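ATP-dependent helicase FUN30 (Saccharomyces cerevisiae S288c, PDB 5GN1) remodels nucleosomes at the cost of ATP, as needed for DNA repair, end resection and heterochromatin organization, and is represented here by the C-terminal part of its ATPase domain. Local coordinates at residues I217-L222 with Y227-L232; D246-D251 with P255-S260. All coordinates share one frame; numbering follows the deposited sequence.

Contact 1 of 2, residues I217-L222 with Y227-L232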
loop_
_atom_site.group_PDB
_atom_site.type_symbol
_atom_site.label_atom_id
_atom_site.label_comp_id
_atom_site.label_asym_id
_atom_site.label_seq_id
_atom_site.Cartn_x
_atom_site.Cartn_y
_atom_site.Cartn_z
ATOM N N ILE A 217 3.525 0.220 6.716
ATOM C CA ILE A 217 4.925 0.293 6.307
ATOM C C ILE A 217 5.435 1.717 6.434
ATOM O O ILE A 217 6.577 1.952 6.853
ATOM C CB ILE A 217 5.103 -0.228 4.872
ATOM C CG1 ILE A 217 4.779 -1.719 4.799
ATOM C CG2 ILE A 217 6.526 0.019 4.412
ATOM C CD1 ILE A 217 4.646 -2.239 3.357
ATOM N N LEU A 218 4.605 2.686 6.046
ATOM C CA LEU A 218 5.026 4.085 6.079
ATOM C C LEU A 218 5.350 4.537 7.487
ATOM O O LEU A 218 6.187 5.426 7.668
ATOM C CB LEU A 218 3.940 4.982 5.474
ATOM C CG LEU A 218 3.803 5.001 3.957
ATOM C CD1 LEU A 218 2.640 5.893 3.525
ATOM C CD2 LEU A 218 5.105 5.470 3.316
ATOM N N GLU A 219 4.714 3.943 8.501
ATOM C CA GLU A 219 5.024 4.345 9.868
ATOM C C GLU A 219 6.496 4.089 10.188
ATOM O O GLU A 219 7.159 4.923 10.814
ATOM C CB GLU A 219 4.098 3.625 10.850
ATOM C CG GLU A 219 2.632 4.072 10.754
ATOM C CD GLU A 219 1.806 3.561 11.936
ATOM O OE1 GLU A 219 2.416 3.073 12.900
ATOM O OE2 GLU A 219 0.562 3.637 11.913
ATOM N N MET A 220 7.045 2.961 9.718
ATOM C CA MET A 220 8.464 2.698 9.950
ATOM C C MET A 220 9.344 3.585 9.084
ATOM O O MET A 220 10.394 4.051 9.543
ATOM C CB MET A 220 8.785 1.225 9.702
ATOM C CG MET A 220 8.078 0.290 10.654
ATOM S SD MET A 220 8.939 -1.295 10.710
ATOM C CE MET A 220 10.453 -0.808 11.540
ATOM N N VAL A 221 8.933 3.826 7.835
ATOM C CA VAL A 221 9.658 4.744 6.952
ATOM C C VAL A 221 9.783 6.122 7.597
ATOM O O VAL A 221 10.874 6.707 7.655
ATOM C CB VAL A 221 8.955 4.828 5.581
ATOM C CG1 VAL A 221 9.553 5.946 4.707
ATOM C CG2 VAL A 221 9.008 3.490 4.841
ATOM N N LEU A 222 8.662 6.671 8.081
ATOM C CA LEU A 222 8.697 8.038 8.598
ATOM C C LEU A 222 9.540 8.124 9.866
ATOM O O LEU A 222 10.254 9.117 10.067
ATOM C CB LEU A 222 7.268 8.559 8.824
ATOM C CG LEU A 222 6.430 8.650 7.529
ATOM C CD1 LEU A 222 5.015 9.196 7.756
ATOM C CD2 LEU A 222 7.155 9.479 6.461
ATOM N N TYR A 227 10.679 12.027 10.827
ATOM C CA TYR A 227 9.524 12.913 10.690
ATOM C C TYR A 227 8.415 12.434 11.617
ATOM O O TYR A 227 7.947 11.297 11.484
ATOM C CB TYR A 227 9.002 12.933 9.253
ATOM C CG TYR A 227 9.940 13.456 8.183
ATOM C CD1 TYR A 227 10.676 14.617 8.360
ATOM C CD2 TYR A 227 10.053 12.791 6.968
ATOM C CE1 TYR A 227 11.526 15.091 7.347
ATOM C CE2 TYR A 227 10.875 13.256 5.966
ATOM C CZ TYR A 227 11.616 14.400 6.156
ATOM O OH TYR A 227 12.441 14.821 5.126
ATOM N N LYS A 228 7.968 13.301 12.521
ATOM C CA LYS A 228 6.772 12.995 13.304
ATOM C C LYS A 228 5.539 12.936 12.407
ATOM O O LYS A 228 5.432 13.651 11.407
ATOM C CB LYS A 228 6.545 14.040 14.408
ATOM C CG LYS A 228 7.653 14.141 15.456
ATOM C CD LYS A 228 7.378 15.317 16.426
ATOM C CE LYS A 228 8.604 15.691 17.262
ATOM N NZ LYS A 228 8.385 16.947 18.084
ATOM N N PHE A 229 4.587 12.081 12.781
ATOM C CA PHE A 229 3.395 11.902 11.971
ATOM C C PHE A 229 2.227 11.521 12.869
ATOM O O PHE A 229 2.408 11.090 14.010
ATOM C CB PHE A 229 3.612 10.826 10.888
ATOM C CG PHE A 229 3.771 9.435 11.451
ATOM C CD1 PHE A 229 5.019 8.975 11.853
ATOM C CD2 PHE A 229 2.665 8.608 11.608
ATOM C CE1 PHE A 229 5.165 7.719 12.409
ATOM C CE2 PHE A 229 2.798 7.339 12.154
ATOM C CZ PHE A 229 4.046 6.897 12.565
ATOM N N LEU A 230 1.017 11.695 12.341
ATOM C CA LEU A 230 -0.208 11.151 12.908
ATOM C C LEU A 230 -0.898 10.320 11.842
ATOM O O LEU A 230 -0.590 10.428 10.646
ATOM C CB LEU A 230 -1.155 12.256 13.395
ATOM C CG LEU A 230 -0.592 13.179 14.479
ATOM C CD1 LEU A 230 -1.306 14.537 14.442
ATOM C CD2 LEU A 230 -0.713 12.532 15.864
ATOM N N ARG A 231 -1.852 9.503 12.280
ATOM C CA ARG A 231 -2.530 8.586 11.374
ATOM C C ARG A 231 -4.018 8.525 11.676
ATOM O O ARG A 231 -4.423 8.529 12.839
ATOM C CB ARG A 231 -1.918 7.181 11.473
ATOM C CG ARG A 231 -2.776 6.074 10.869
ATOM C CD ARG A 231 -1.991 4.781 10.796
ATOM N NE ARG A 231 -2.749 3.703 10.167
ATOM C CZ ARG A 231 -2.218 2.527 9.840
ATOM N NH1 ARG A 231 -0.935 2.303 10.084
ATOM N NH2 ARG A 231 -2.966 1.580 9.288
ATOM N N LEU A 232 -4.827 8.464 10.618
ATOM C CA LEU A 232 -6.278 8.371 10.727
ATOM C C LEU A 232 -6.776 7.552 9.550
ATOM O O LEU A 232 -6.580 7.950 8.396
ATOM C CB LEU A 232 -6.942 9.766 10.738
ATOM C CG LEU A 232 -8.449 9.911 11.041
ATOM C CD1 LEU A 232 -8.762 11.363 11.338
ATOM C CD2 LEU A 232 -9.362 9.420 9.908
#
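Phe-229 has CG between its backbone N and carbonyl carbon (chi1 68°), which stands the ring up against helix 212-224, whereas Arg-231 has CG anti to the backbone N (chi1 164°) and an extended chain that carries its guanidinium to Glu-219. Glu-219 serves both. Its chain crosses the Phe-229 side chain at about a right angle, Glu-219 CG lying 3.6 Å from Phe-229 CE2, and beyond it Glu-219 OE2 accepts a salt-bridged hydrogen bond of 2.7 Å from Arg-231 NH1. The donor comes from above the carboxylate plane and the two flat groups stand nearly perpendicular (87°), so a single N-H makes this bond rather than a side-by-side pair. Arg-231 also forms salt bridges with Asp-216 and Asp-233, and this acidic surround probably steadies its charge. Helix 212-224 runs almost antiparallel to strand 229-232, the axes of the two short segments approaching to 10.1 Å, as expected where the helix of a beta-alpha-beta crossover returns to the sheet in the RecA-like fold of SNF2 ATPases. With an alanine here instead of Glu-219, Arg-231 would probably lose a carboxylate partner, leaving more of its charge to Asp-216 and Asp-233, and the ring of Phe-229 the methylene that packs on it. Further along the helix Leu-222 supplies branched apolar bulk: its CB lies 3.8 Å from Phe-229 CD1, and its CD1 lies 3.8 Å from Phe-229 CB. The same residue ties down the chain after the helix, because Tyr-227 N donates to Leu-222 O at 3.0 Å, while Leu-222 CD2 lies at the edge of the Tyr-227 ring, 4.4 Å from Tyr-227 CD2.

Contact 2 of 2, residues D246-D251 with P255-S260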
loop_
_atom_site.group_PDB
_atom_site.type_symbol
_atom_site.label_atom_id
_atom_site.label_comp_id
_atom_site.label_asym_id
_atom_site.label_seq_id
_atom_site.Cartn_x
_atom_site.Cartn_y
_atom_site.Cartn_z
ATOM N N ASP A 246 -6.790 17.852 16.008
ATOM C CA ASP A 246 -6.357 18.976 16.818
ATOM C C ASP A 246 -4.866 18.905 17.007
ATOM O O ASP A 246 -4.178 19.920 16.901
ATOM C CB ASP A 246 -7.015 18.966 18.184
ATOM C CG ASP A 246 -8.425 19.389 18.132
ATOM O OD1 ASP A 246 -8.839 19.996 17.122
ATOM O OD2 ASP A 246 -9.156 19.125 19.109
ATOM N N LYS A 247 -4.344 17.716 17.296
ATOM C CA LYS A 247 -2.906 17.679 17.469
ATOM C C LYS A 247 -2.163 18.173 16.230
ATOM O O LYS A 247 -1.133 18.838 16.331
ATOM C CB LYS A 247 -2.510 16.269 17.792
ATOM C CG LYS A 247 -1.463 16.072 18.844
ATOM C CD LYS A 247 -1.593 14.648 19.336
ATOM C CE LYS A 247 -0.393 14.176 20.139
ATOM N NZ LYS A 247 -0.551 12.730 20.464
ATOM N N PHE A 248 -2.698 17.845 15.061
ATOM C CA PHE A 248 -2.084 18.233 13.797
ATOM C C PHE A 248 -2.057 19.750 13.653
ATOM O O PHE A 248 -1.070 20.323 13.191
ATOM C CB PHE A 248 -2.835 17.605 12.621
ATOM C CG PHE A 248 -2.065 17.620 11.332
ATOM C CD1 PHE A 248 -0.758 17.161 11.285
ATOM C CD2 PHE A 248 -2.646 18.094 10.167
ATOM C CE1 PHE A 248 -0.047 17.173 10.101
ATOM C CE2 PHE A 248 -1.939 18.109 8.980
ATOM C CZ PHE A 248 -0.637 17.648 8.946
ATOM N N TYR A 249 -3.147 20.396 14.053
ATOM C CA TYR A 249 -3.250 21.850 13.973
ATOM C C TYR A 249 -2.368 22.540 15.001
ATOM O O TYR A 249 -1.815 23.607 14.726
ATOM C CB TYR A 249 -4.701 22.291 14.178
ATOM C CG TYR A 249 -5.538 22.274 12.928
ATOM C CD1 TYR A 249 -5.587 23.380 12.091
ATOM C CD2 TYR A 249 -6.284 21.147 12.584
ATOM C CE1 TYR A 249 -6.364 23.369 10.939
ATOM C CE2 TYR A 249 -7.048 21.117 11.439
ATOM C CZ TYR A 249 -7.098 22.229 10.620
ATOM O OH TYR A 249 -7.891 22.195 9.484
ATOM N N GLU A 250 -2.250 21.963 16.199
ATOM C CA GLU A 250 -1.639 22.668 17.328
ATOM C C GLU A 250 -0.119 22.551 17.320
ATOM O O GLU A 250 0.580 23.499 17.707
ATOM C CB GLU A 250 -2.219 22.124 18.644
ATOM C CG GLU A 250 -1.892 22.940 19.904
ATOM C CD GLU A 250 -0.536 22.586 20.508
ATOM O OE1 GLU A 250 -0.011 21.483 20.229
ATOM O OE2 GLU A 250 0.011 23.422 21.251
ATOM N N ASP A 251 0.413 21.419 16.853
ATOM C CA ASP A 251 1.838 21.104 16.957
ATOM C C ASP A 251 2.522 21.380 15.616
ATOM O O ASP A 251 2.411 20.590 14.674
ATOM C CB ASP A 251 2.016 19.652 17.385
ATOM C CG ASP A 251 3.415 19.366 17.939
ATOM O OD1 ASP A 251 4.390 20.034 17.518
ATOM O OD2 ASP A 251 3.528 18.466 18.796
ATOM N N PRO A 255 4.915 17.264 10.905
ATOM C CA PRO A 255 4.714 17.707 9.521
ATOM C C PRO A 255 3.748 16.848 8.723
ATOM O O PRO A 255 3.273 17.311 7.676
ATOM C CB PRO A 255 6.130 17.653 8.931
ATOM C CG PRO A 255 6.805 16.541 9.730
ATOM C CD PRO A 255 6.263 16.711 11.127
ATOM N N ILE A 256 3.431 15.632 9.177
ATOM C CA ILE A 256 2.826 14.610 8.320
ATOM C C ILE A 256 1.585 14.026 8.975
ATOM O O ILE A 256 1.613 13.656 10.155
ATOM C CB ILE A 256 3.807 13.471 7.998
ATOM C CG1 ILE A 256 5.025 14.012 7.265
ATOM C CG2 ILE A 256 3.117 12.389 7.144
ATOM C CD1 ILE A 256 6.034 12.937 6.951
ATOM N N PHE A 257 0.516 13.907 8.190
ATOM C CA PHE A 257 -0.688 13.155 8.532
ATOM C C PHE A 257 -0.854 12.076 7.468
ATOM O O PHE A 257 -0.953 12.397 6.279
ATOM C CB PHE A 257 -1.913 14.073 8.551
ATOM C CG PHE A 257 -2.935 13.725 9.601
ATOM C CD1 PHE A 257 -3.235 12.413 9.892
ATOM C CD2 PHE A 257 -3.586 14.727 10.310
ATOM C CE1 PHE A 257 -4.190 12.105 10.870
ATOM C CE2 PHE A 257 -4.533 14.419 11.278
ATOM C CZ PHE A 257 -4.828 13.105 11.556
ATOM N N ILE A 258 -0.862 10.802 7.874
ATOM C CA ILE A 258 -1.088 9.711 6.933
ATOM C C ILE A 258 -2.510 9.196 7.124
ATOM O O ILE A 258 -2.983 9.042 8.259
ATOM C CB ILE A 258 -0.036 8.587 7.073
ATOM C CG1 ILE A 258 -0.213 7.787 8.369
ATOM C CG2 ILE A 258 1.393 9.145 6.953
ATOM C CD1 ILE A 258 0.790 6.638 8.487
ATOM N N LEU A 259 -3.216 8.980 6.008
ATOM C CA LEU A 259 -4.642 8.668 6.028
ATOM C C LEU A 259 -4.971 7.646 4.958
ATOM O O LEU A 259 -4.272 7.537 3.944
ATOM C CB LEU A 259 -5.537 9.896 5.754
ATOM C CG LEU A 259 -5.366 11.158 6.598
ATOM C CD1 LEU A 259 -4.568 12.177 5.827
ATOM C CD2 LEU A 259 -6.748 11.726 6.968
ATOM N N SER A 260 -6.054 6.902 5.180
ATOM C CA SER A 260 -6.627 6.126 4.088
ATOM C C SER A 260 -7.362 7.067 3.141
ATOM O O SER A 260 -7.936 8.077 3.555
ATOM C CB SER A 260 -7.580 5.046 4.605
ATOM O OG SER A 260 -8.569 5.594 5.454
#
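Lys-204 NZ is gripped by Phe-248 O and Asp-251 O, and the lysine also makes a cation-pi contact with the ring of Phe-248, the residue that packs on Phe-257. Carbonyls at and just past the C-terminal end of helix 241-250 suit such a cation, since the negative end of the helix dipole is likely to reinforce their pull. With CG anti to the backbone N (chi1 -163°), the Phe-248 ring reaches from the last turn of the helix down to strand 256-260. There Phe-257 meets it in a T-shaped, edge-to-face pair, with planes at 68° and centroids 4.9 Å apart. The edge atom Phe-257 CD2 sits over the face of Phe-248, offset toward its rim and 3.4 Å from Phe-248 CG. Phe-257 CB joins in with a CH-pi contact, 3.9 Å from the centroid of the Phe-248 ring. At its far end Phe-248 rests on the strand backbone, Phe-248 CE1 lying 3.7 Å from Ile-256 C. Helix and strand are consecutive elements of the beta-alpha-beta unit 229-232, 241-250, 256-260, and Phe-248 also touches Leu-230 on its first strand. Across these two segments, then, cohesion is apolar and aromatic: the edge of Phe-257 at CD2 is turned to the face of Phe-248, near its rim, and probably gains a weak electrostatic attraction there, consistent with the tilted, edge-to-face arrangement.

Overall arrangement
Contacts 1 and 2 follow one another along the chain, their centres about 10 Å apart, and meet through neighbouring parallel strands. Leu-230 probably makes two backbone hydrogen bonds to strand 256-260, Leu-230 O to Ile-258 N at 2.8 Å and Leu-230 N to Ile-256 O at 3.0 Å. Alternation along the strands sorts the side chains: Phe-229, Arg-231, Ile-256 and Ile-258 serve helix 212-224, whereas Leu-230 and Phe-257 serve helix 241-250. The two helices thus pack on opposite faces of the sheet, the layered plan of a RecA-like lobe. Strand 229-232 is one of the two edge strands of the sheet within this chain, so both contacts lie near that margin of the sheet.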